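Side-chain contacts in AclR protein (Streptomyces galilaeus, PDB 2GEY), which probably acts as a hydroxylase on an aromatic polyketide in antibiotic biosynthesis, using the SnoaL-like fold of the NTF2 clan: residues 58-63 and 96-101; 83-86 and 91-94; 126-129 and 134-137. All blocks are in the same frame, centred on the assembly; numbering follows the deposited sequence.

Contact 1 of 3, residues 58-63 and 96-101; sequences FPDLQL and GQRVSW
R98 and D60 open this contact, where strand 98-110 of the SnoaL-like alpha+beta barrel looks across strand 74-84 at the turn leading from helix 44-57 into strand 62-71. The intervening strand keeps the two backbones apart, so only side chains and water 1 join them. R98 starts out pointing away, but bends at chi2 and chi3 to bring its guanidinium back toward the turn. The salt bridge is long, with R98 NH1 3.9 Å from D60 OD2, and the carboxylate plane stands nearly perpendicular to the guanidinium, at 84°. Water 1 adds a second, bridged link: it accepts from R98 NH1 at 2.9 Å and donates to D60 O at 2.7 Å. T84 OG1, on the strand between, hydrogen-bonds both D60 OD2 and R98 NH1 and is the stronger polar partner of D60.

V99 is buried and points toward F58, with L126 and R129 of helix 124-129 also packed on it. Its CG2 branch sits between backbone N and carbonyl carbon; the two side chains cross at about a right angle, with V99 CG2 3.7 Å from F58 CE1. That same methyl lies at the in-plane edge of the W101 ring.

W101 completes the walk with an edge-to-face pair, its six-membered ring 5.2 Å from the F58 ring, centroid to centroid, and the planes at 57°. F58 is the first residue beyond its helix, in a type I turn closed by L61 N to F58 O; H85 and F89 add further ring contacts around it. W101 CZ3 stands 4.2 Å above the plane of F58, over the ring centre, while W101 CH2 reaches 3.9 Å from F58 CD2.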
ATOM      1  N   PHE A  58       2.266  20.581  -4.089  1.00 25.52           N
ATOM      2  CA  PHE A  58       2.601  19.857  -5.315  1.00 25.17           C
ATOM      3  C   PHE A  58       1.691  20.293  -6.477  1.00 24.72           C
ATOM      4  O   PHE A  58       0.884  19.503  -6.979  1.00 24.38           O
ATOM      5  CB  PHE A  58       2.481  18.361  -5.045  1.00 25.09           C
ATOM      6  CG  PHE A  58       3.272  17.914  -3.850  1.00 25.13           C
ATOM      7  CD1 PHE A  58       4.657  17.902  -3.895  1.00 24.78           C
ATOM      8  CD2 PHE A  58       2.637  17.554  -2.664  1.00 25.74           C
ATOM      9  CE1 PHE A  58       5.402  17.514  -2.794  1.00 24.72           C
ATOM     10  CE2 PHE A  58       3.381  17.156  -1.555  1.00 25.62           C
ATOM     11  CZ  PHE A  58       4.763  17.145  -1.623  1.00 24.69           C
ATOM     12  N   PRO A  59       1.839  21.553  -6.921  1.00 24.75           N
ATOM     13  CA  PRO A  59       0.893  22.178  -7.865  1.00 24.76           C
ATOM     14  C   PRO A  59       0.843  21.565  -9.263  1.00 24.73           C
ATOM     15  O   PRO A  59      -0.101  21.835 -10.014  1.00 24.83           O
ATOM     16  CB  PRO A  59       1.385  23.622  -7.939  1.00 24.92           C
ATOM     17  CG  PRO A  59       2.806  23.573  -7.568  1.00 25.20           C
ATOM     18  CD  PRO A  59       2.913  22.488  -6.538  1.00 24.84           C
ATOM     19  N   ASP A  60       1.851  20.767  -9.605  1.00 24.14           N
ATOM     20  CA  ASP A  60       1.937  20.129 -10.912  1.00 24.33           C
ATOM     21  C   ASP A  60       1.715  18.624 -10.825  1.00 23.91           C
ATOM     22  O   ASP A  60       2.085  17.877 -11.735  1.00 23.63           O
ATOM     23  CB  ASP A  60       3.300  20.424 -11.543  1.00 24.49           C
ATOM     24  CG  ASP A  60       4.469  19.921 -10.710  1.00 25.78           C
ATOM     25  OD1 ASP A  60       4.272  19.331  -9.622  1.00 25.53           O
ATOM     26  OD2 ASP A  60       5.610  20.131 -11.152  1.00 29.42           O
ATOM     27  N   LEU A  61       1.109  18.163  -9.737  1.00 23.64           N
ATOM     28  CA  LEU A  61       1.021  16.727  -9.510  1.00 23.76           C
ATOM     29  C   LEU A  61       0.249  16.038 -10.634  1.00 23.71           C
ATOM     30  O   LEU A  61      -0.641  16.634 -11.260  1.00 23.41           O
ATOM     31  CB  LEU A  61       0.416  16.403  -8.143  1.00 23.63           C
ATOM     32  CG  LEU A  61      -1.040  16.801  -7.895  1.00 24.49           C
ATOM     33  CD1 LEU A  61      -2.013  15.750  -8.435  1.00 25.07           C
ATOM     34  CD2 LEU A  61      -1.267  17.025  -6.398  1.00 24.14           C
ATOM     35  N   GLN A  62       0.627  14.796 -10.906  1.00 23.60           N
ATOM     36  CA  GLN A  62      -0.049  13.972 -11.903  1.00 24.00           C
ATOM     37  C   GLN A  62      -0.280  12.586 -11.335  1.00 24.58           C
ATOM     38  O   GLN A  62       0.607  12.024 -10.686  1.00 24.86           O
ATOM     39  CB  GLN A  62       0.795  13.881 -13.186  1.00 24.01           C
ATOM     40  CG  GLN A  62       0.846  15.169 -13.975  1.00 23.99           C
ATOM     41  CD  GLN A  62      -0.470  15.462 -14.666  1.00 24.93           C
ATOM     42  OE1 GLN A  62      -0.822  14.803 -15.650  1.00 24.12           O
ATOM     43  NE2 GLN A  62      -1.212  16.446 -14.148  1.00 22.30           N
ATOM     44  N   LEU A  63      -1.481  12.063 -11.558  1.00 24.74           N
ATOM     45  CA  LEU A  63      -1.854  10.713 -11.154  1.00 25.36           C
ATOM     46  C   LEU A  63      -1.754   9.795 -12.346  1.00 25.89           C
ATOM     47  O   LEU A  63      -2.363  10.066 -13.385  1.00 25.37           O
ATOM     48  CB  LEU A  63      -3.294  10.670 -10.650  1.00 25.22           C
ATOM     49  CG  LEU A  63      -3.562  11.143  -9.227  1.00 25.76           C
ATOM     50  CD1 LEU A  63      -3.103  12.558  -9.022  1.00 27.60           C
ATOM     51  CD2 LEU A  63      -5.042  11.004  -8.932  1.00 26.66           C
ATOM     52  N   GLY A  96      11.961  22.062  -4.917  1.00 33.38           N
ATOM     53  CA  GLY A  96      11.861  21.984  -6.370  1.00 33.00           C
ATOM     54  C   GLY A  96      12.221  20.593  -6.871  1.00 32.53           C
ATOM     55  O   GLY A  96      12.308  20.373  -8.080  1.00 32.77           O
ATOM     56  N   GLN A  97      12.425  19.658  -5.942  1.00 31.91           N
ATOM     57  CA  GLN A  97      12.751  18.270  -6.268  1.00 31.76           C
ATOM     58  C   GLN A  97      11.542  17.568  -6.850  1.00 30.14           C
ATOM     59  O   GLN A  97      10.419  17.812  -6.411  1.00 29.66           O
ATOM     60  CB  GLN A  97      13.100  17.465  -5.012  1.00 31.91           C
ATOM     61  CG  GLN A  97      14.538  17.421  -4.588  1.00 34.54           C
ATOM     62  CD  GLN A  97      14.815  16.183  -3.738  1.00 35.03           C
ATOM     63  OE1 GLN A  97      15.661  15.355  -4.084  1.00 40.05           O
ATOM     64  NE2 GLN A  97      14.066  16.030  -2.642  1.00 38.84           N
ATOM     65  N   ARG A  98      11.781  16.655  -7.785  1.00 29.13           N
ATOM     66  CA  ARG A  98      10.739  15.724  -8.198  1.00 28.39           C
ATOM     67  C   ARG A  98      10.501  14.696  -7.097  1.00 27.80           C
ATOM     68  O   ARG A  98      11.447  14.185  -6.489  1.00 26.73           O
ATOM     69  CB  ARG A  98      11.115  15.010  -9.494  1.00 28.75           C
ATOM     70  CG  ARG A  98      11.224  15.924 -10.700  1.00 29.28           C
ATOM     71  CD  ARG A  98       9.858  16.457 -11.130  1.00 31.29           C
ATOM     72  NE  ARG A  98       9.058  15.406 -11.748  1.00 31.92           N
ATOM     73  CZ  ARG A  98       7.761  15.497 -12.040  1.00 31.66           C
ATOM     74  NH1 ARG A  98       7.062  16.598 -11.762  1.00 29.71           N
ATOM     75  NH2 ARG A  98       7.161  14.465 -12.616  1.00 31.52           N
ATOM     76  N   VAL A  99       9.232  14.382  -6.862  1.00 26.57           N
ATOM     77  CA  VAL A  99       8.840  13.443  -5.831  1.00 26.38           C
ATOM     78  C   VAL A  99       7.805  12.488  -6.398  1.00 26.06           C
ATOM     79  O   VAL A  99       7.227  12.748  -7.459  1.00 25.23           O
ATOM     80  CB  VAL A  99       8.263  14.153  -4.583  1.00 26.29           C
ATOM     81  CG1 VAL A  99       9.291  15.125  -3.986  1.00 26.65           C
ATOM     82  CG2 VAL A  99       6.948  14.880  -4.903  1.00 26.29           C
ATOM     83  N   SER A 100       7.584  11.396  -5.676  1.00 25.60           N
ATOM     84  CA  SER A 100       6.575  10.407  -6.028  1.00 25.94           C
ATOM     85  C   SER A 100       6.014   9.723  -4.786  1.00 25.94           C
ATOM     86  O   SER A 100       6.661   9.664  -3.725  1.00 25.68           O
ATOM     87  CB  SER A 100       7.156   9.357  -6.983  1.00 26.34           C
ATOM     88  OG  SER A 100       8.163   8.588  -6.332  1.00 27.87           O
ATOM     89  N   TRP A 101       4.800   9.206  -4.922  1.00 25.14           N
ATOM     90  CA  TRP A 101       4.252   8.299  -3.939  1.00 25.23           C
ATOM     91  C   TRP A 101       3.204   7.408  -4.595  1.00 24.65           C
ATOM     92  O   TRP A 101       2.941   7.527  -5.795  1.00 24.14           O
ATOM     93  CB  TRP A 101       3.730   9.045  -2.694  1.00 25.53           C
ATOM     94  CG  TRP A 101       2.570   9.951  -2.885  1.00 26.01           C
ATOM     95  CD1 TRP A 101       1.259   9.649  -2.688  1.00 26.66           C
ATOM     96  CD2 TRP A 101       2.612  11.334  -3.253  1.00 26.85           C
ATOM     97  NE1 TRP A 101       0.476  10.745  -2.930  1.00 27.43           N
ATOM     98  CE2 TRP A 101       1.282  11.799  -3.273  1.00 27.25           C
ATOM     99  CE3 TRP A 101       3.646  12.224  -3.565  1.00 26.71           C
ATOM    100  CZ2 TRP A 101       0.956  13.118  -3.596  1.00 27.11           C
ATOM    101  CZ3 TRP A 101       3.326  13.523  -3.893  1.00 26.98           C
ATOM    102  CH2 TRP A 101       1.987  13.960  -3.907  1.00 26.85           C
TER
HETATM  103  O   HOH W   1       4.355  16.981 -12.848  1.00 20.02           O

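Contact 2 of 3, residues 83-86 and 91-94; sequences ATHQ and GVQP
H85 lays one face of its imidazole against P94, a CH-pi contact within the long connection between the antiparallel strands 74-84 and 98-110. P94 CA is 3.7 Å from the centroid of the H85 ring and 15° off its normal, shifted somewhat toward the rim. At the far end of the ring, CE1 meets two backbone carbonyls: V92 O comes in at the edge near the ring plane, 3.4 Å from H85 CE1, while Q93 O stands obliquely at the same distance from that carbon. V92 CG1 touches this end too, more loosely, 4.1 Å from H85 CE1. Beside the ring, the proline packs on backbone, P94 CB lying 3.3 Å from Q86 C.

One shell out, the histidine torsion explains its reach: with CG opposite the backbone N (chi1 -176°), the ring stretches straight out from the end of its strand toward the returning loop. Its backbone pairs with G96 and Q97, where strand 98-110 is about to begin, and F58, T95 and L130 pack around the side chain. Q86 is bonded through its backbone to A57, at the end of helix 44-57. Within the loop, Q93 NE2 has its partner in E88 OE2.

No hydrogen bond crosses between 83-86 and 91-94. What holds them is contact of carbon with a pi face and with carbonyl oxygens; the imidazole CE1-H, polarised by its two flanking nitrogens, probably gains a modest electrostatic attraction from V92 O and Q93 O.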
ATOM      1  N   ALA A  83       5.241  14.581  -8.903  1.00 24.49           N
ATOM      2  CA  ALA A  83       5.112  16.021  -8.801  1.00 25.14           C
ATOM      3  C   ALA A  83       6.455  16.665  -8.517  1.00 25.51           C
ATOM      4  O   ALA A  83       7.457  15.977  -8.321  1.00 25.04           O
ATOM      5  CB  ALA A  83       4.140  16.372  -7.688  1.00 25.05           C
ATOM      6  N   THR A  84       6.447  17.993  -8.480  1.00 26.25           N
ATOM      7  CA  THR A  84       7.587  18.766  -7.999  1.00 26.84           C
ATOM      8  C   THR A  84       7.197  19.389  -6.661  1.00 26.93           C
ATOM      9  O   THR A  84       6.062  19.843  -6.487  1.00 26.21           O
ATOM     10  CB  THR A  84       7.964  19.881  -8.992  1.00 27.09           C
ATOM     11  OG1 THR A  84       7.956  19.352 -10.320  1.00 30.61           O
ATOM     12  CG2 THR A  84       9.334  20.403  -8.694  1.00 27.80           C
ATOM     13  N   HIS A  85       8.140  19.422  -5.723  1.00 27.07           N
ATOM     14  CA  HIS A  85       7.893  19.996  -4.406  1.00 27.52           C
ATOM     15  C   HIS A  85       8.103  21.510  -4.471  1.00 27.79           C
ATOM     16  O   HIS A  85       9.236  21.996  -4.385  1.00 27.44           O
ATOM     17  CB  HIS A  85       8.802  19.347  -3.347  1.00 27.48           C
ATOM     18  CG  HIS A  85       8.529  19.814  -1.950  1.00 27.55           C
ATOM     19  ND1 HIS A  85       9.480  19.781  -0.952  1.00 27.53           N
ATOM     20  CD2 HIS A  85       7.414  20.340  -1.389  1.00 28.03           C
ATOM     21  CE1 HIS A  85       8.957  20.258   0.166  1.00 27.99           C
ATOM     22  NE2 HIS A  85       7.708  20.612  -0.076  1.00 27.87           N
ATOM     23  N   GLN A  86       6.997  22.236  -4.637  1.00 28.29           N
ATOM     24  CA  GLN A  86       7.017  23.686  -4.851  1.00 28.93           C
ATOM     25  C   GLN A  86       6.482  24.491  -3.667  1.00 29.21           C
ATOM     26  O   GLN A  86       6.752  25.690  -3.573  1.00 28.86           O
ATOM     27  CB  GLN A  86       6.193  24.057  -6.092  1.00 29.35           C
ATOM     28  CG  GLN A  86       6.622  23.392  -7.395  1.00 31.09           C
ATOM     29  CD  GLN A  86       7.942  23.906  -7.958  1.00 35.56           C
ATOM     30  OE1 GLN A  86       8.401  23.434  -9.000  1.00 39.41           O
ATOM     31  NE2 GLN A  86       8.555  24.871  -7.284  1.00 37.07           N
ATOM     32  N   GLY A  91       6.040  20.642   7.139  1.00 34.49           N
ATOM     33  CA  GLY A  91       7.052  21.479   7.763  1.00 34.30           C
ATOM     34  C   GLY A  91       8.362  21.594   7.002  1.00 34.20           C
ATOM     35  O   GLY A  91       9.300  22.217   7.488  1.00 34.29           O
ATOM     36  N   VAL A  92       8.432  21.011   5.808  1.00 33.84           N
ATOM     37  CA  VAL A  92       9.654  21.041   5.004  1.00 33.71           C
ATOM     38  C   VAL A  92       9.525  22.069   3.886  1.00 33.64           C
ATOM     39  O   VAL A  92       8.581  22.019   3.100  1.00 33.44           O
ATOM     40  CB  VAL A  92       9.947  19.658   4.392  1.00 33.46           C
ATOM     41  CG1 VAL A  92      11.213  19.699   3.537  1.00 33.55           C
ATOM     42  CG2 VAL A  92      10.069  18.624   5.491  1.00 33.27           C
ATOM     43  N   GLN A  93      10.478  22.996   3.811  1.00 33.67           N
ATOM     44  CA  GLN A  93      10.453  24.026   2.776  1.00 33.92           C
ATOM     45  C   GLN A  93      10.667  23.406   1.395  1.00 33.73           C
ATOM     46  O   GLN A  93      11.403  22.427   1.261  1.00 33.58           O
ATOM     47  CB  GLN A  93      11.515  25.093   3.040  1.00 34.01           C
ATOM     48  CG  GLN A  93      11.317  25.863   4.345  1.00 35.00           C
ATOM     49  CD  GLN A  93       9.927  26.467   4.470  1.00 36.03           C
ATOM     50  OE1 GLN A  93       9.443  27.142   3.562  1.00 36.81           O
ATOM     51  NE2 GLN A  93       9.276  26.216   5.598  1.00 37.53           N
ATOM     52  N   PRO A  94      10.026  23.979   0.363  1.00 33.82           N
ATOM     53  CA  PRO A  94      10.098  23.404  -0.976  1.00 33.99           C
ATOM     54  C   PRO A  94      11.506  23.393  -1.566  1.00 34.12           C
ATOM     55  O   PRO A  94      12.236  24.379  -1.455  1.00 33.90           O
ATOM     56  CB  PRO A  94       9.176  24.308  -1.799  1.00 34.01           C
ATOM     57  CG  PRO A  94       9.098  25.572  -1.049  1.00 33.68           C
ATOM     58  CD  PRO A  94       9.190  25.191   0.389  1.00 33.73           C
TER

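Contact 3 of 3, residues 126-129 and 134-137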
ATOM      1  N   LEU A 126       8.240   9.718  -0.720  1.00 26.81           N
ATOM      2  CA  LEU A 126       8.141  11.150  -0.471  1.00 26.96           C
ATOM      3  C   LEU A 126       8.805  11.517   0.848  1.00 26.91           C
ATOM      4  O   LEU A 126       9.503  12.533   0.940  1.00 27.15           O
ATOM      5  CB  LEU A 126       6.674  11.592  -0.458  1.00 26.78           C
ATOM      6  CG  LEU A 126       6.405  13.076  -0.186  1.00 27.22           C
ATOM      7  CD1 LEU A 126       7.086  13.954  -1.226  1.00 28.18           C
ATOM      8  CD2 LEU A 126       4.908  13.341  -0.165  1.00 27.43           C
ATOM      9  N   LEU A 127       8.589  10.694   1.870  1.00 27.01           N
ATOM     10  CA  LEU A 127       9.204  10.940   3.175  1.00 27.41           C
ATOM     11  C   LEU A 127      10.730  10.938   3.093  1.00 27.43           C
ATOM     12  O   LEU A 127      11.388  11.726   3.778  1.00 26.89           O
ATOM     13  CB  LEU A 127       8.718   9.930   4.215  1.00 27.76           C
ATOM     14  CG  LEU A 127       7.235  10.033   4.587  1.00 28.52           C
ATOM     15  CD1 LEU A 127       6.781   8.770   5.315  1.00 29.53           C
ATOM     16  CD2 LEU A 127       6.954  11.275   5.423  1.00 30.14           C
ATOM     17  N   VAL A 128      11.283  10.073   2.246  1.00 27.79           N
ATOM     18  CA  VAL A 128      12.722  10.063   1.995  1.00 28.38           C
ATOM     19  C   VAL A 128      13.160  11.374   1.323  1.00 28.74           C
ATOM     20  O   VAL A 128      14.141  11.991   1.748  1.00 28.39           O
ATOM     21  CB  VAL A 128      13.138   8.836   1.153  1.00 28.32           C
ATOM     22  CG1 VAL A 128      14.611   8.917   0.754  1.00 29.07           C
ATOM     23  CG2 VAL A 128      12.884   7.564   1.934  1.00 28.06           C
ATOM     24  N   ARG A 129      12.425  11.802   0.295  1.00 29.07           N
ATOM     25  CA  ARG A 129      12.748  13.036  -0.433  1.00 29.67           C
ATOM     26  C   ARG A 129      12.672  14.274   0.448  1.00 29.58           C
ATOM     27  O   ARG A 129      13.450  15.222   0.273  1.00 29.71           O
ATOM     28  CB  ARG A 129      11.826  13.216  -1.641  1.00 30.59           C
ATOM     29  CG  ARG A 129      12.148  12.306  -2.801  1.00 33.26           C
ATOM     30  CD  ARG A 129      13.443  12.700  -3.512  1.00 38.38           C
ATOM     31  NE  ARG A 129      14.236  11.502  -3.774  1.00 40.98           N
ATOM     32  CZ  ARG A 129      15.338  11.126  -3.120  1.00 41.69           C
ATOM     33  NH1 ARG A 129      15.873  11.866  -2.151  1.00 41.88           N
ATOM     34  NH2 ARG A 129      15.927   9.987  -3.465  1.00 43.33           N
ATOM     35  N   PRO A 134      15.739   8.254   6.302  1.00 30.70           N
ATOM     36  CA  PRO A 134      17.057   8.234   5.677  1.00 30.78           C
ATOM     37  C   PRO A 134      17.013   7.773   4.227  1.00 30.75           C
ATOM     38  O   PRO A 134      16.216   6.908   3.879  1.00 30.65           O
ATOM     39  CB  PRO A 134      17.833   7.204   6.509  1.00 30.92           C
ATOM     40  CG  PRO A 134      17.064   7.035   7.755  1.00 31.05           C
ATOM     41  CD  PRO A 134      15.646   7.307   7.426  1.00 30.92           C
ATOM     42  N   ASP A 135      17.876   8.356   3.403  1.00 31.21           N
ATOM     43  CA  ASP A 135      18.023   7.960   2.007  1.00 31.32           C
ATOM     44  C   ASP A 135      19.188   6.973   1.902  1.00 31.47           C
ATOM     45  O   ASP A 135      20.352   7.378   1.797  1.00 31.65           O
ATOM     46  CB  ASP A 135      18.284   9.195   1.141  1.00 31.59           C
ATOM     47  CG  ASP A 135      18.133   8.919  -0.344  1.00 32.49           C
ATOM     48  OD1 ASP A 135      17.863   7.759  -0.735  1.00 33.64           O
ATOM     49  OD2 ASP A 135      18.272   9.880  -1.130  1.00 36.80           O
ATOM     50  N   VAL A 136      18.872   5.683   1.944  1.00 31.19           N
ATOM     51  CA  VAL A 136      19.902   4.634   1.963  1.00 31.07           C
ATOM     52  C   VAL A 136      19.910   3.868   0.644  1.00 30.85           C
ATOM     53  O   VAL A 136      18.891   3.320   0.249  1.00 30.72           O
ATOM     54  CB  VAL A 136      19.681   3.639   3.116  1.00 31.14           C
ATOM     55  CG1 VAL A 136      20.904   2.734   3.274  1.00 31.27           C
ATOM     56  CG2 VAL A 136      19.402   4.379   4.420  1.00 31.26           C
ATOM     57  N   PRO A 137      21.065   3.819  -0.045  1.00 30.87           N
ATOM     58  CA  PRO A 137      21.152   3.045  -1.289  1.00 30.68           C
ATOM     59  C   PRO A 137      20.848   1.557  -1.112  1.00 30.50           C
ATOM     60  O   PRO A 137      21.143   0.982  -0.058  1.00 30.20           O
ATOM     61  CB  PRO A 137      22.614   3.230  -1.722  1.00 30.87           C
ATOM     62  CG  PRO A 137      23.098   4.414  -1.002  1.00 31.20           C
ATOM     63  CD  PRO A 137      22.333   4.497   0.273  1.00 31.15           C
TER
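R129 and D135 make the charged half of a surface contact between the end of helix 124-129 and the loop that carries the chain from the NTF2-like barrel to the C-terminal helix 138-155. The salt bridge uses a single carboxylate oxygen. R129 NH1 donates to D135 OD2 at 3.3 Å with an N-H...O angle of 152°, and R129 NH2 donates to the same oxygen at 3.3 Å in a bond that counts as weak. OD2 therefore sits near the guanidinium plane, at the edge between the two terminal nitrogens. The fit is one-sided, because NH1 comes to OD2 from above the carboxylate plane, 54° out of it, and the two flat groups stand 61° apart rather than side by side. Both bonds are long, which suggests probably a modest grip on the loop. R129 folds back over the helix end at chi2 and chi3 to reach D135.

The apolar half belongs to V128, whose side chain crosses that of D135 at about a right angle. Its CG1 branch, placed opposite the backbone N, does the touching, with V128 CG1 3.7 Å from D135 CB. The valine methyl rests on both the methylene and the carboxylate carbon of D135, while OD2 turns to the arginine.

Around the contact, R129 also packs on V99 of strand 98-110, and L127 reaches L133 of the second subunit, so the helix end lies beside the dimer interface. P137 sits at the N-cap position, right before helix 138-155. On the other branch of the valine, V128 CG2 lies 3.9 Å from the backbone oxygen P134 O.

Contacts 1 and 2 lie with their centres about 9 Å apart at one end of the mixed sheet: contact 1 uses strands 62-71 and 98-110, and contact 2 starts from strand 74-84 between them. Along the chain, contact 2 is nested inside the loop that contact 1 closes, so the long connection 85-97 folds back beside the turn at 58-61. Contact 3 follows in series, its centre about 15 Å from that of contact 1, which it touches through L126 and R129; its nearest atoms stay about 6 Å from contact 2. Contacts 1 and 2 thus join turn, strand and loop at one sheet end, while contact 3 joins helix 124-129 to the loop leading to helix 138-155.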